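Local coordinates for protein UDP-galactopyranose mutase (PDB 3HDQ) that probably interconverts UDP-galactopyranose and UDP-galactofuranose, using an FAD cofactor that lies beside the sugar nucleotide, at residues V55-R60 / I235-N240; Y107-L112 / R208-T213; S276-H281 / Y326-G331. All coordinates share one frame; numbering follows the deposited sequence. Where two conformers were deposited one is given.

Contact 1. Residues V55-R60 / I235-N240; sequences VLIVDR and IKVMLN. With FAD (flavin-adenine dinucleotide), chain L.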
loop_
_atom_site.group_PDB
_atom_site.type_symbol
_atom_site.label_atom_id
_atom_site.label_comp_id
_atom_site.label_asym_id
_atom_site.label_seq_id
_atom_site.Cartn_x
_atom_site.Cartn_y
_atom_site.Cartn_z
ATOM N N VAL A 55 -3.060 20.921 4.139
ATOM C CA VAL A 55 -2.501 20.030 5.134
ATOM C C VAL A 55 -1.262 19.293 4.630
ATOM O O VAL A 55 -1.249 18.767 3.526
ATOM C CB VAL A 55 -3.574 19.025 5.611
ATOM C CG1 VAL A 55 -3.002 18.074 6.647
ATOM C CG2 VAL A 55 -4.775 19.786 6.173
ATOM N N LEU A 56 -0.204 19.290 5.433
ATOM C CA LEU A 56 0.893 18.375 5.210
ATOM C C LEU A 56 0.843 17.383 6.350
ATOM O O LEU A 56 0.932 17.771 7.523
ATOM C CB LEU A 56 2.248 19.093 5.198
ATOM C CG LEU A 56 3.447 18.149 5.050
ATOM C CD1 LEU A 56 3.414 17.451 3.700
ATOM C CD2 LEU A 56 4.770 18.882 5.246
ATOM N N ILE A 57 0.661 16.108 6.015
ATOM C CA ILE A 57 0.653 15.079 7.043
ATOM C C ILE A 57 1.906 14.236 6.905
ATOM O O ILE A 57 2.251 13.780 5.819
ATOM C CB ILE A 57 -0.637 14.211 7.024
ATOM C CG1 ILE A 57 -0.701 13.332 8.282
ATOM C CG2 ILE A 57 -0.711 13.363 5.760
ATOM C CD1 ILE A 57 -2.066 12.654 8.521
ATOM N N VAL A 58 2.604 14.046 8.014
ATOM C CA VAL A 58 3.879 13.365 7.964
ATOM C C VAL A 58 3.890 12.162 8.913
ATOM O O VAL A 58 3.232 12.169 9.953
ATOM C CB VAL A 58 5.016 14.359 8.268
ATOM C CG1 VAL A 58 5.069 14.689 9.758
ATOM C CG2 VAL A 58 6.342 13.817 7.789
ATOM N N ASP A 59 4.611 11.111 8.537
ATOM C CA ASP A 59 4.841 9.998 9.455
ATOM C C ASP A 59 6.234 9.451 9.212
ATOM O O ASP A 59 6.689 9.361 8.069
ATOM C CB ASP A 59 3.779 8.905 9.266
ATOM C CG ASP A 59 3.624 8.004 10.498
ATOM O OD1 ASP A 59 4.602 7.329 10.899
ATOM O OD2 ASP A 59 2.507 7.957 11.052
ATOM N N ARG A 60 6.922 9.083 10.282
ATOM C CA ARG A 60 8.258 8.525 10.134
ATOM C C ARG A 60 8.188 7.107 9.589
ATOM O O ARG A 60 9.180 6.595 9.071
ATOM C CB ARG A 60 9.006 8.538 11.470
ATOM C CG ARG A 60 8.721 7.336 12.352
ATOM C CD ARG A 60 8.478 7.742 13.801
ATOM N NE ARG A 60 9.663 8.311 14.438
ATOM C CZ ARG A 60 9.692 8.768 15.692
ATOM N NH1 ARG A 60 8.603 8.715 16.455
ATOM N NH2 ARG A 60 10.814 9.284 16.186
ATOM N N ILE A 235 -4.641 17.561 0.889
ATOM C CA ILE A 235 -3.820 16.770 1.799
ATOM C C ILE A 235 -2.553 16.254 1.107
ATOM O O ILE A 235 -2.626 15.500 0.141
ATOM C CB ILE A 235 -4.631 15.602 2.404
ATOM C CG1 ILE A 235 -5.827 16.148 3.181
ATOM C CG2 ILE A 235 -3.769 14.768 3.331
ATOM C CD1 ILE A 235 -6.608 15.078 3.939
ATOM N N LYS A 236 -1.396 16.694 1.593
ATOM C CA LYS A 236 -0.110 16.206 1.110
ATOM C C LYS A 236 0.410 15.193 2.114
ATOM O O LYS A 236 0.414 15.455 3.320
ATOM C CB LYS A 236 0.896 17.356 0.960
ATOM C CG LYS A 236 0.401 18.520 0.110
ATOM C CD LYS A 236 -0.121 18.030 -1.223
ATOM C CE LYS A 236 -1.267 18.896 -1.695
ATOM N NZ LYS A 236 -2.010 18.290 -2.835
ATOM N N VAL A 237 0.844 14.037 1.623
ATOM C CA VAL A 237 1.244 12.952 2.510
ATOM C C VAL A 237 2.731 12.638 2.406
ATOM O O VAL A 237 3.218 12.244 1.357
ATOM C CB VAL A 237 0.457 11.687 2.208
ATOM C CG1 VAL A 237 0.772 10.617 3.246
ATOM C CG2 VAL A 237 -1.033 11.994 2.162
ATOM N N MET A 238 3.441 12.798 3.513
ATOM C CA MET A 238 4.886 12.621 3.537
ATOM C C MET A 238 5.281 11.437 4.427
ATOM O O MET A 238 5.070 11.455 5.645
ATOM C CB MET A 238 5.539 13.903 4.043
ATOM C CG MET A 238 6.967 14.082 3.645
ATOM S SD MET A 238 7.534 15.753 4.011
ATOM C CE MET A 238 9.107 15.656 3.179
ATOM N N LEU A 239 5.850 10.406 3.815
ATOM C CA LEU A 239 6.189 9.194 4.544
ATOM C C LEU A 239 7.697 9.041 4.727
ATOM O O LEU A 239 8.483 9.723 4.075
ATOM C CB LEU A 239 5.566 7.962 3.859
ATOM C CG LEU A 239 4.031 8.022 3.763
ATOM C CD1 LEU A 239 3.445 6.775 3.135
ATOM C CD2 LEU A 239 3.419 8.252 5.134
ATOM N N ASN A 240 8.090 8.138 5.618
ATOM C CA ASN A 240 9.490 7.921 5.927
ATOM C C ASN A 240 10.148 9.198 6.460
ATOM O O ASN A 240 11.333 9.447 6.228
ATOM C CB ASN A 240 10.234 7.412 4.691
ATOM C CG ASN A 240 11.426 6.549 5.057
ATOM O OD1 ASN A 240 11.377 5.805 6.037
ATOM N ND2 ASN A 240 12.507 6.648 4.280
HETATM P PA FAD L . -0.907 5.884 16.364
HETATM O O1A FAD L . -1.470 4.836 15.600
HETATM O O2A FAD L . 0.080 5.361 17.214
HETATM O O5B FAD L . -0.279 6.871 15.351
HETATM C C5B FAD L . 0.581 7.896 15.680
HETATM C C4B FAD L . 1.547 8.036 14.549
HETATM O O4B FAD L . 2.435 9.063 14.809
HETATM C C3B FAD L . 2.378 6.781 14.447
HETATM O O3B FAD L . 2.187 6.103 13.250
HETATM C C2B FAD L . 3.787 7.262 14.546
HETATM O O2B FAD L . 4.562 6.617 13.610
HETATM C C1B FAD L . 3.663 8.733 14.280
HETATM N N9A FAD L . 4.778 9.478 14.855
HETATM C C8A FAD L . 5.211 9.495 16.121
HETATM N N7A FAD L . 6.249 10.286 16.226
HETATM C C5A FAD L . 6.508 10.792 15.032
HETATM C C6A FAD L . 7.464 11.660 14.553
HETATM N N6A FAD L . 8.250 12.286 15.360
HETATM N N1A FAD L . 7.483 12.003 13.248
HETATM C C2A FAD L . 6.572 11.481 12.402
HETATM N N3A FAD L . 5.636 10.631 12.873
HETATM C C4A FAD L . 5.603 10.278 14.156
HETATM N N1 FAD L . -8.098 -0.396 19.335
HETATM C C2 FAD L . -9.345 -0.841 19.148
HETATM O O2 FAD L . -10.273 -0.092 19.104
HETATM N N3 FAD L . -9.530 -2.157 19.000
HETATM C C4 FAD L . -8.479 -3.010 19.036
HETATM O O4 FAD L . -8.629 -4.178 18.906
HETATM C C4X FAD L . -7.235 -2.538 19.241
HETATM N N5 FAD L . -6.200 -3.401 19.292
HETATM C C5X FAD L . -4.954 -2.927 19.493
HETATM C C6 FAD L . -3.904 -3.812 19.530
HETATM C C7 FAD L . -2.635 -3.345 19.730
HETATM C C7M FAD L . -1.500 -4.282 19.780
HETATM C C8 FAD L . -2.411 -2.007 19.877
HETATM C C8M FAD L . -1.018 -1.554 20.101
HETATM C C9 FAD L . -3.467 -1.120 19.831
HETATM C C9A FAD L . -4.749 -1.573 19.645
HETATM N N10 FAD L . -5.806 -0.711 19.587
HETATM C C10 FAD L . -7.043 -1.213 19.392
HETATM C "C1'" FAD L . -5.648 0.739 19.863
HETATM C "C2'" FAD L . -5.337 1.557 18.631
HETATM O "O2'" FAD L . -4.123 1.094 18.159
HETATM C "C3'" FAD L . -5.198 3.049 18.917
HETATM O "O3'" FAD L . -6.332 3.657 19.350
HETATM C "C4'" FAD L . -5.027 3.806 17.651
HETATM O "O4'" FAD L . -4.400 2.912 16.785
HETATM C "C5'" FAD L . -4.215 5.031 17.952
HETATM O "O5'" FAD L . -4.318 6.051 17.029
HETATM P P FAD L . -3.321 7.236 17.115
HETATM O O1P FAD L . -3.439 8.026 15.953
HETATM O O2P FAD L . -3.689 8.002 18.244
HETATM O O3P FAD L . -1.887 6.653 17.307
#

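Contact 2. Residues Y107-L112 / R208-T213; sequences YQHRVL and RYFADT. With GDU (galactose-uridine-5'-diphosphate), chain K.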
loop_
_atom_site.group_PDB
_atom_site.type_symbol
_atom_site.label_atom_id
_atom_site.label_comp_id
_atom_site.label_asym_id
_atom_site.label_seq_id
_atom_site.Cartn_x
_atom_site.Cartn_y
_atom_site.Cartn_z
ATOM N N TYR A 107 -18.862 -8.126 12.539
ATOM C CA TYR A 107 -17.997 -9.041 13.265
ATOM C C TYR A 107 -17.989 -8.710 14.751
ATOM O O TYR A 107 -17.764 -7.571 15.149
ATOM C CB TYR A 107 -16.580 -8.979 12.710
ATOM C CG TYR A 107 -15.547 -9.765 13.489
ATOM C CD1 TYR A 107 -15.522 -11.155 13.449
ATOM C CD2 TYR A 107 -14.574 -9.114 14.240
ATOM C CE1 TYR A 107 -14.568 -11.870 14.148
ATOM C CE2 TYR A 107 -13.612 -9.816 14.937
ATOM C CZ TYR A 107 -13.607 -11.196 14.887
ATOM O OH TYR A 107 -12.644 -11.902 15.581
ATOM N N GLN A 108 -18.258 -9.723 15.562
ATOM C CA GLN A 108 -18.200 -9.590 17.002
ATOM C C GLN A 108 -17.100 -10.528 17.498
ATOM O O GLN A 108 -17.258 -11.749 17.481
ATOM C CB GLN A 108 -19.568 -9.904 17.612
ATOM C CG GLN A 108 -20.693 -9.065 17.027
ATOM C CD GLN A 108 -22.074 -9.436 17.568
ATOM O OE1 GLN A 108 -22.398 -10.618 17.713
ATOM N NE2 GLN A 108 -22.900 -8.419 17.856
ATOM N N HIS A 109 -15.972 -9.929 17.884
ATOM C CA HIS A 109 -14.747 -10.626 18.291
ATOM C C HIS A 109 -14.984 -11.472 19.541
ATOM O O HIS A 109 -15.692 -11.061 20.451
ATOM C CB HIS A 109 -13.668 -9.557 18.559
ATOM C CG HIS A 109 -12.280 -10.084 18.792
ATOM N ND1 HIS A 109 -11.610 -10.873 17.884
ATOM C CD2 HIS A 109 -11.404 -9.853 19.803
ATOM C CE1 HIS A 109 -10.396 -11.140 18.340
ATOM N NE2 HIS A 109 -10.243 -10.526 19.502
ATOM N N ARG A 110 -14.386 -12.655 19.578
ATOM C CA ARG A 110 -14.487 -13.525 20.738
ATOM C C ARG A 110 -13.115 -14.044 21.110
ATOM O O ARG A 110 -12.341 -14.473 20.251
ATOM C CB ARG A 110 -15.450 -14.684 20.486
ATOM C CG ARG A 110 -16.902 -14.234 20.423
ATOM C CD ARG A 110 -17.816 -15.367 20.032
ATOM N NE ARG A 110 -19.217 -15.070 20.306
ATOM C CZ ARG A 110 -20.075 -14.567 19.427
ATOM N NH1 ARG A 110 -19.680 -14.265 18.202
ATOM N NH2 ARG A 110 -21.331 -14.350 19.784
ATOM N N VAL A 111 -12.817 -13.979 22.402
ATOM C CA VAL A 111 -11.517 -14.365 22.913
ATOM C C VAL A 111 -11.659 -15.528 23.891
ATOM O O VAL A 111 -12.593 -15.569 24.700
ATOM C CB VAL A 111 -10.838 -13.178 23.616
ATOM C CG1 VAL A 111 -9.431 -13.568 24.114
ATOM C CG2 VAL A 111 -10.812 -11.945 22.688
ATOM N N LEU A 112 -10.736 -16.477 23.801
ATOM C CA LEU A 112 -10.684 -17.582 24.738
ATOM C C LEU A 112 -9.397 -17.492 25.548
ATOM O O LEU A 112 -8.336 -17.190 25.007
ATOM C CB LEU A 112 -10.757 -18.913 23.993
ATOM C CG LEU A 112 -12.045 -19.740 23.899
ATOM C CD1 LEU A 112 -13.305 -18.927 24.072
ATOM C CD2 LEU A 112 -12.075 -20.498 22.568
ATOM N N ARG A 208 -18.941 -12.509 23.858
ATOM C CA ARG A 208 -18.252 -11.478 23.075
ATOM C C ARG A 208 -17.262 -10.729 23.952
ATOM O O ARG A 208 -17.493 -10.512 25.144
ATOM C CB ARG A 208 -19.215 -10.450 22.494
ATOM C CG ARG A 208 -20.260 -11.004 21.567
ATOM C CD ARG A 208 -21.583 -10.539 22.097
ATOM N NE ARG A 208 -22.102 -9.387 21.398
ATOM C CZ ARG A 208 -22.900 -8.495 21.960
ATOM N NH1 ARG A 208 -23.230 -8.618 23.235
ATOM N NH2 ARG A 208 -23.351 -7.476 21.247
ATOM N N TYR A 209 -16.163 -10.308 23.348
ATOM C CA TYR A 209 -15.189 -9.550 24.088
ATOM C C TYR A 209 -15.712 -8.144 24.319
ATOM O O TYR A 209 -15.369 -7.509 25.315
ATOM C CB TYR A 209 -13.865 -9.551 23.351
ATOM C CG TYR A 209 -12.699 -9.314 24.254
ATOM C CD1 TYR A 209 -12.342 -10.247 25.217
ATOM C CD2 TYR A 209 -11.948 -8.146 24.151
ATOM C CE1 TYR A 209 -11.263 -10.025 26.045
ATOM C CE2 TYR A 209 -10.885 -7.918 24.969
ATOM C CZ TYR A 209 -10.540 -8.851 25.915
ATOM O OH TYR A 209 -9.463 -8.601 26.726
ATOM N N PHE A 210 -16.553 -7.668 23.402
ATOM C CA PHE A 210 -17.179 -6.356 23.530
ATOM C C PHE A 210 -18.678 -6.490 23.442
ATOM O O PHE A 210 -19.190 -7.327 22.692
ATOM C CB PHE A 210 -16.734 -5.411 22.404
ATOM C CG PHE A 210 -15.258 -5.409 22.163
ATOM C CD1 PHE A 210 -14.728 -5.982 21.017
ATOM C CD2 PHE A 210 -14.396 -4.847 23.085
ATOM C CE1 PHE A 210 -13.360 -5.996 20.792
ATOM C CE2 PHE A 210 -13.020 -4.856 22.866
ATOM C CZ PHE A 210 -12.502 -5.429 21.714
ATOM N N ALA A 211 -19.386 -5.629 24.165
ATOM C CA ALA A 211 -20.846 -5.595 24.100
ATOM C C ALA A 211 -21.344 -4.343 23.400
ATOM O O ALA A 211 -22.535 -4.044 23.442
ATOM C CB ALA A 211 -21.449 -5.684 25.503
ATOM N N ASP A 212 -20.439 -3.618 22.757
ATOM C CA ASP A 212 -20.791 -2.372 22.078
ATOM C C ASP A 212 -21.874 -2.586 21.013
ATOM O O ASP A 212 -22.001 -3.680 20.453
ATOM C CB ASP A 212 -19.568 -1.758 21.381
ATOM C CG ASP A 212 -18.347 -1.616 22.289
ATOM O OD1 ASP A 212 -17.425 -0.853 21.913
ATOM O OD2 ASP A 212 -18.279 -2.254 23.356
ATOM N N THR A 213 -22.610 -1.516 20.716
ATOM C CA THR A 213 -23.655 -1.499 19.690
ATOM C C THR A 213 -23.165 -1.735 18.243
ATOM O O THR A 213 -23.787 -2.488 17.482
ATOM C CB THR A 213 -24.415 -0.152 19.736
ATOM O OG1 THR A 213 -24.826 0.109 21.083
ATOM C CG2 THR A 213 -25.649 -0.170 18.825
HETATM N N1 GDU K . -6.333 -8.678 31.064
HETATM C C2 GDU K . -6.038 -9.790 31.555
HETATM N N3 GDU K . -6.196 -11.006 31.248
HETATM C C4 GDU K . -6.840 -11.175 30.080
HETATM C C5 GDU K . -7.270 -9.961 29.344
HETATM C C6 GDU K . -6.988 -8.752 29.870
HETATM O O2 GDU K . -5.328 -9.653 32.777
HETATM O O4 GDU K . -7.043 -12.297 29.622
HETATM C C1D GDU K . -5.984 -7.415 31.650
HETATM C C2D GDU K . -4.553 -6.871 31.423
HETATM O O2D GDU K . -4.126 -6.007 32.469
HETATM C C3D GDU K . -4.739 -6.139 30.109
HETATM C C4D GDU K . -6.041 -5.408 30.430
HETATM O O4D GDU K . -6.816 -6.324 31.211
HETATM O O3D GDU K . -3.643 -5.269 29.843
HETATM C C5D GDU K . -6.734 -4.719 29.264
HETATM O O5D GDU K . -7.084 -5.801 28.380
HETATM P PA GDU K . -7.155 -5.622 26.795
HETATM O O1A GDU K . -7.848 -6.814 26.232
HETATM O O2A GDU K . -7.955 -4.419 26.511
HETATM O O3A GDU K . -5.694 -5.594 26.174
HETATM P PB GDU K . -5.355 -4.855 24.816
HETATM O O1B GDU K . -3.896 -5.096 24.711
HETATM O O2B GDU K . -5.558 -3.385 24.781
HETATM O O3B GDU K . -6.021 -5.540 23.525
HETATM C "C1'" GDU K . -6.263 -5.088 22.178
HETATM C "C2'" GDU K . -7.588 -4.298 22.145
HETATM C "C3'" GDU K . -8.623 -5.177 22.886
HETATM C "C4'" GDU K . -8.894 -6.434 22.006
HETATM C "C5'" GDU K . -7.533 -7.108 21.674
HETATM C "C6'" GDU K . -7.632 -8.199 20.571
HETATM O "O2'" GDU K . -7.436 -2.980 22.704
HETATM O "O3'" GDU K . -9.815 -4.396 23.128
HETATM O "O4'" GDU K . -9.576 -6.002 20.810
HETATM O "O5'" GDU K . -6.387 -6.270 21.350
HETATM O "O6'" GDU K . -7.688 -9.539 21.116
HETATM O O HOH W 1 -22.705 -5.486 17.769
HETATM O O HOH W 2 -17.152 -8.647 20.669
#

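Contact 3. Residues S276-H281 / Y326-G331; sequences SLEFRH and YPRAEG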
loop_
_atom_site.group_PDB
_atom_site.type_symbol
_atom_site.label_atom_id
_atom_site.label_comp_id
_atom_site.label_asym_id
_atom_site.label_seq_id
_atom_site.Cartn_x
_atom_site.Cartn_y
_atom_site.Cartn_z
ATOM N N SER A 276 5.927 -1.417 25.041
ATOM C CA SER A 276 6.074 -1.769 23.633
ATOM C C SER A 276 5.744 -3.249 23.403
ATOM O O SER A 276 5.428 -3.971 24.342
ATOM C CB SER A 276 7.498 -1.457 23.166
ATOM O OG SER A 276 7.600 -1.431 21.749
ATOM N N LEU A 277 5.834 -3.694 22.152
ATOM C CA LEU A 277 5.541 -5.078 21.783
ATOM C C LEU A 277 6.483 -5.560 20.702
ATOM O O LEU A 277 6.949 -4.778 19.881
ATOM C CB LEU A 277 4.114 -5.212 21.245
ATOM C CG LEU A 277 3.020 -4.944 22.265
ATOM C CD1 LEU A 277 1.668 -4.819 21.593
ATOM C CD2 LEU A 277 3.030 -6.039 23.325
ATOM N N GLU A 278 6.744 -6.862 20.697
ATOM C CA GLU A 278 7.389 -7.492 19.560
ATOM C C GLU A 278 6.417 -8.494 18.953
ATOM O O GLU A 278 5.822 -9.295 19.663
ATOM C CB GLU A 278 8.682 -8.179 19.967
ATOM C CG GLU A 278 9.314 -8.976 18.836
ATOM C CD GLU A 278 10.385 -9.929 19.320
ATOM O OE1 GLU A 278 10.884 -9.741 20.449
ATOM O OE2 GLU A 278 10.726 -10.868 18.574
ATOM N N PHE A 279 6.253 -8.435 17.638
ATOM C CA PHE A 279 5.283 -9.274 16.956
ATOM C C PHE A 279 5.980 -10.356 16.164
ATOM O O PHE A 279 6.882 -10.070 15.388
ATOM C CB PHE A 279 4.428 -8.436 16.000
ATOM C CG PHE A 279 3.788 -7.238 16.644
ATOM C CD1 PHE A 279 4.383 -5.990 16.556
ATOM C CD2 PHE A 279 2.600 -7.363 17.339
ATOM C CE1 PHE A 279 3.800 -4.879 17.140
ATOM C CE2 PHE A 279 2.003 -6.261 17.934
ATOM C CZ PHE A 279 2.602 -5.013 17.835
ATOM N N ARG A 280 5.569 -11.603 16.363
ATOM C CA ARG A 280 6.077 -12.673 15.533
ATOM C C ARG A 280 4.967 -13.250 14.661
ATOM O O ARG A 280 4.019 -13.882 15.137
ATOM C CB ARG A 280 6.799 -13.736 16.366
ATOM C CG ARG A 280 8.193 -13.280 16.761
ATOM C CD ARG A 280 8.862 -14.215 17.739
ATOM N NE ARG A 280 9.773 -13.478 18.608
ATOM C CZ ARG A 280 10.516 -14.029 19.559
ATOM N NH1 ARG A 280 10.473 -15.340 19.766
ATOM N NH2 ARG A 280 11.309 -13.268 20.300
ATOM N N HIS A 281 5.093 -12.995 13.363
ATOM C CA HIS A 281 4.118 -13.424 12.364
ATOM C C HIS A 281 4.447 -14.799 11.790
ATOM O O HIS A 281 5.609 -15.110 11.528
ATOM C CB HIS A 281 4.049 -12.391 11.233
ATOM C CG HIS A 281 3.473 -11.076 11.659
ATOM N ND1 HIS A 281 2.120 -10.804 11.613
ATOM C CD2 HIS A 281 4.067 -9.959 12.151
ATOM C CE1 HIS A 281 1.907 -9.575 12.056
ATOM N NE2 HIS A 281 3.073 -9.041 12.388
ATOM N N TYR A 326 4.777 -10.472 21.932
ATOM C CA TYR A 326 5.646 -10.475 23.104
ATOM C C TYR A 326 5.784 -9.059 23.682
ATOM O O TYR A 326 6.272 -8.154 23.008
ATOM C CB TYR A 326 7.028 -11.019 22.735
ATOM C CG TYR A 326 7.020 -12.416 22.144
ATOM C CD1 TYR A 326 6.516 -12.653 20.866
ATOM C CD2 TYR A 326 7.531 -13.497 22.857
ATOM C CE1 TYR A 326 6.510 -13.935 20.322
ATOM C CE2 TYR A 326 7.531 -14.785 22.319
ATOM C CZ TYR A 326 7.022 -14.999 21.052
ATOM O OH TYR A 326 7.023 -16.275 20.515
ATOM N N PRO A 327 5.355 -8.864 24.935
ATOM C CA PRO A 327 5.513 -7.583 25.642
ATOM C C PRO A 327 6.977 -7.173 25.729
ATOM O O PRO A 327 7.819 -8.012 26.051
ATOM C CB PRO A 327 4.985 -7.887 27.046
ATOM C CG PRO A 327 4.063 -9.055 26.861
ATOM C CD PRO A 327 4.688 -9.880 25.761
ATOM N N ARG A 328 7.273 -5.906 25.443
ATOM C CA ARG A 328 8.640 -5.395 25.512
ATOM C C ARG A 328 8.720 -4.090 26.308
ATOM O O ARG A 328 7.865 -3.216 26.186
ATOM C CB ARG A 328 9.201 -5.176 24.102
ATOM C CG ARG A 328 9.439 -6.450 23.316
ATOM C CD ARG A 328 10.621 -7.250 23.864
ATOM N NE ARG A 328 10.764 -8.550 23.203
ATOM C CZ ARG A 328 10.510 -9.725 23.778
ATOM N NH1 ARG A 328 10.108 -9.767 25.038
ATOM N NH2 ARG A 328 10.661 -10.864 23.100
ATOM N N ALA A 329 9.757 -3.954 27.122
ATOM C CA ALA A 329 10.009 -2.683 27.788
ATOM C C ALA A 329 10.537 -1.646 26.789
ATOM O O ALA A 329 10.345 -0.444 26.965
ATOM C CB ALA A 329 10.997 -2.877 28.913
ATOM N N GLU A 330 11.187 -2.128 25.734
ATOM C CA GLU A 330 11.932 -1.277 24.823
ATOM C C GLU A 330 11.354 -1.340 23.409
ATOM O O GLU A 330 10.945 -2.405 22.956
ATOM C CB GLU A 330 13.382 -1.759 24.784
ATOM C CG GLU A 330 14.416 -0.688 24.995
ATOM C CD GLU A 330 14.842 -0.577 26.449
ATOM O OE1 GLU A 330 16.047 -0.778 26.729
ATOM O OE2 GLU A 330 13.976 -0.297 27.310
ATOM N N GLY A 331 11.338 -0.210 22.705
ATOM C CA GLY A 331 10.891 -0.193 21.323
ATOM C C GLY A 331 9.836 0.873 21.099
ATOM O O GLY A 331 9.690 1.750 21.941
HETATM O O HOH W 3 9.654 -3.815 20.720
#

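Contact 1. Residues V55-R60 / I235-N240
Ile-57 sets its CG2 methyl against both Val-237, whose CG2 is 3.9 Å from it, and Ile-235, whose CG2 is 4.2 Å from it. These beta-branched residues suit neighbouring parallel strands, and helix 39-50 covers their face of the sheet, with Ala-45 touching Ile-57 and Ile-235. On the other face Val-58 and Met-238 run side by side, pointing the same way, with Val-58 CG2 3.8 Å from Met-238 CB; Leu-56 instead crosses Lys-236 at about a right angle, laying CD1 on its CB. Four backbone hydrogen bonds stitch the strands, such as Ile-57 N to Lys-236 O at 2.8 Å. The outer edge of 237-239 continues into an antiparallel ladder with the second subunit, where Lys-236 NZ, hydrogen-bonded to Pro-233 O of its own chain, forms a salt bridge with Glu-245 of that subunit. Next along the chain, Asp-59 turns its carboxylate to the adenosine ribose of FAD: with CG anti to the backbone N (chi1 -158°), OD1 accepts from O2B at 2.8 Å and OD2 from O3B at 2.9 Å. Arg-60 lays a guanidinium face over adenine C6A, and its NH2 pairs with Asp-242. A largely apolar strand pair thus leads to a carboxylate that reads the ribose diol, as in many Rossmann-type folds.

Contact 2. Residues Y107-L112 / R208-T213
Val-111 drops its CG2 methyl onto the face of the Tyr-209 ring, 3.8 Å from the centroid and 29° off the normal, a CH-pi contact. A small branched residue fits here, since one methyl can lie on the ring. Tyr-209 itself sends CG anti to its N (chi1 -156°), carrying the ring past Val-111 toward the UDP-galactose, where OH donates a very short bond (2.5 Å) to O1A of the diphosphate in the plane of the ring. A phenylalanine in its place would still offer a face to Val-111 but would probably leave that phosphate oxygen without its hydroxyl donor. The backbones meet in a straight bond from Tyr-209 N to His-109 O, 3.0 Å long. Next to it, His-109 also puts CG anti to its N, and NE2 pairs with sugar O6' at 3.2 Å; at another point of the ring's edge, Tyr-107 OH pairs with ND1 at 2.7 Å, which with the sugar bond helps fix the imidazole's rotation. Phe-210 presents an edge to the galactose, its CZ 3.1 Å from O4'. Away from the ligand, Arg-208 lies with its CG over a face of the Arg-110 guanidinium, and its chain bends beyond that carbon; Asp-206 takes the Arg-208 charge and Asn-207 accepts from Arg-110 NE. Water 1 links Gln-108 NE2 to Thr-213 O. A loop running into strand 111-115 and the loop at 208-213 are thereby joined into one wall of the substrate pocket of UDP-galactopyranose mutase, a histidine and two aromatics lining the sugar and diphosphate.

Contact 3. Residues S276-H281 / Y326-G331
Glu-278 OE1 is gripped by two nitrogens of Arg-328, NE at 3.0 Å and NH2 at 2.9 Å, a side-on salt bridge lying close to the guanidinium plane, although the carboxylate is turned 59° from that plane. The glutamate reaches across because CG is anti to the backbone N (chi1 174°) and the rest of the chain is extended. Its other oxygen, OE2, takes NE and NH2 of Arg-280, both from the same side of the carboxylate plane; Arg-280 was modelled in two conformers, and this describes one. In that conformer its guanidinium lies flat over the Tyr-326 ring, CZ 4.1 Å from the centroid and planes 25° apart, a cation-pi stack that needs an aromatic ring here. Arg-280 NH2 and Arg-328 NH2 are only 3.7 Å apart, a pair of like charges that the shared carboxylate between them probably makes tolerable. Beneath, antiparallel backbones are bonded both ways between Glu-278 and Tyr-326, with Glu-278 N to Tyr-326 O at 2.7 Å. On the opposite face of the sheet Leu-277 CD2 packs on Pro-327 CA, 3.7 Å away, and the leucine also touches FAD. At the turn, Gly-331 lies against Ser-276 OG, where a side chain would collide; that hydroxyl binds Asp-332 O. One carboxylate therefore balances two arginines on the outward face, while the inward face stays apolar beside the cofactor.

Overall arrangement
The three contacts follow the cofactor and substrate. Contact 1 holds the adenosine end of FAD, and contact 2 holds the sugar and diphosphate of UDP-galactose; they sit on opposite sides of the chain's centre, their own centres about 34 Å apart. Contact 3 falls between the two along the ligands, its nearest atoms about 9 Å from those of contact 1 and about 13 Å from those of contact 2. Leu-277 there comes within about 4 Å of FAD and 6 Å of the substrate, while the Phe-210 side chain of contact 2 is about 5 Å from FAD. Contacts 2 and 3 both reach the mixed sheet, contact 2 through strand 111-115; contact 1 belongs to the parallel one.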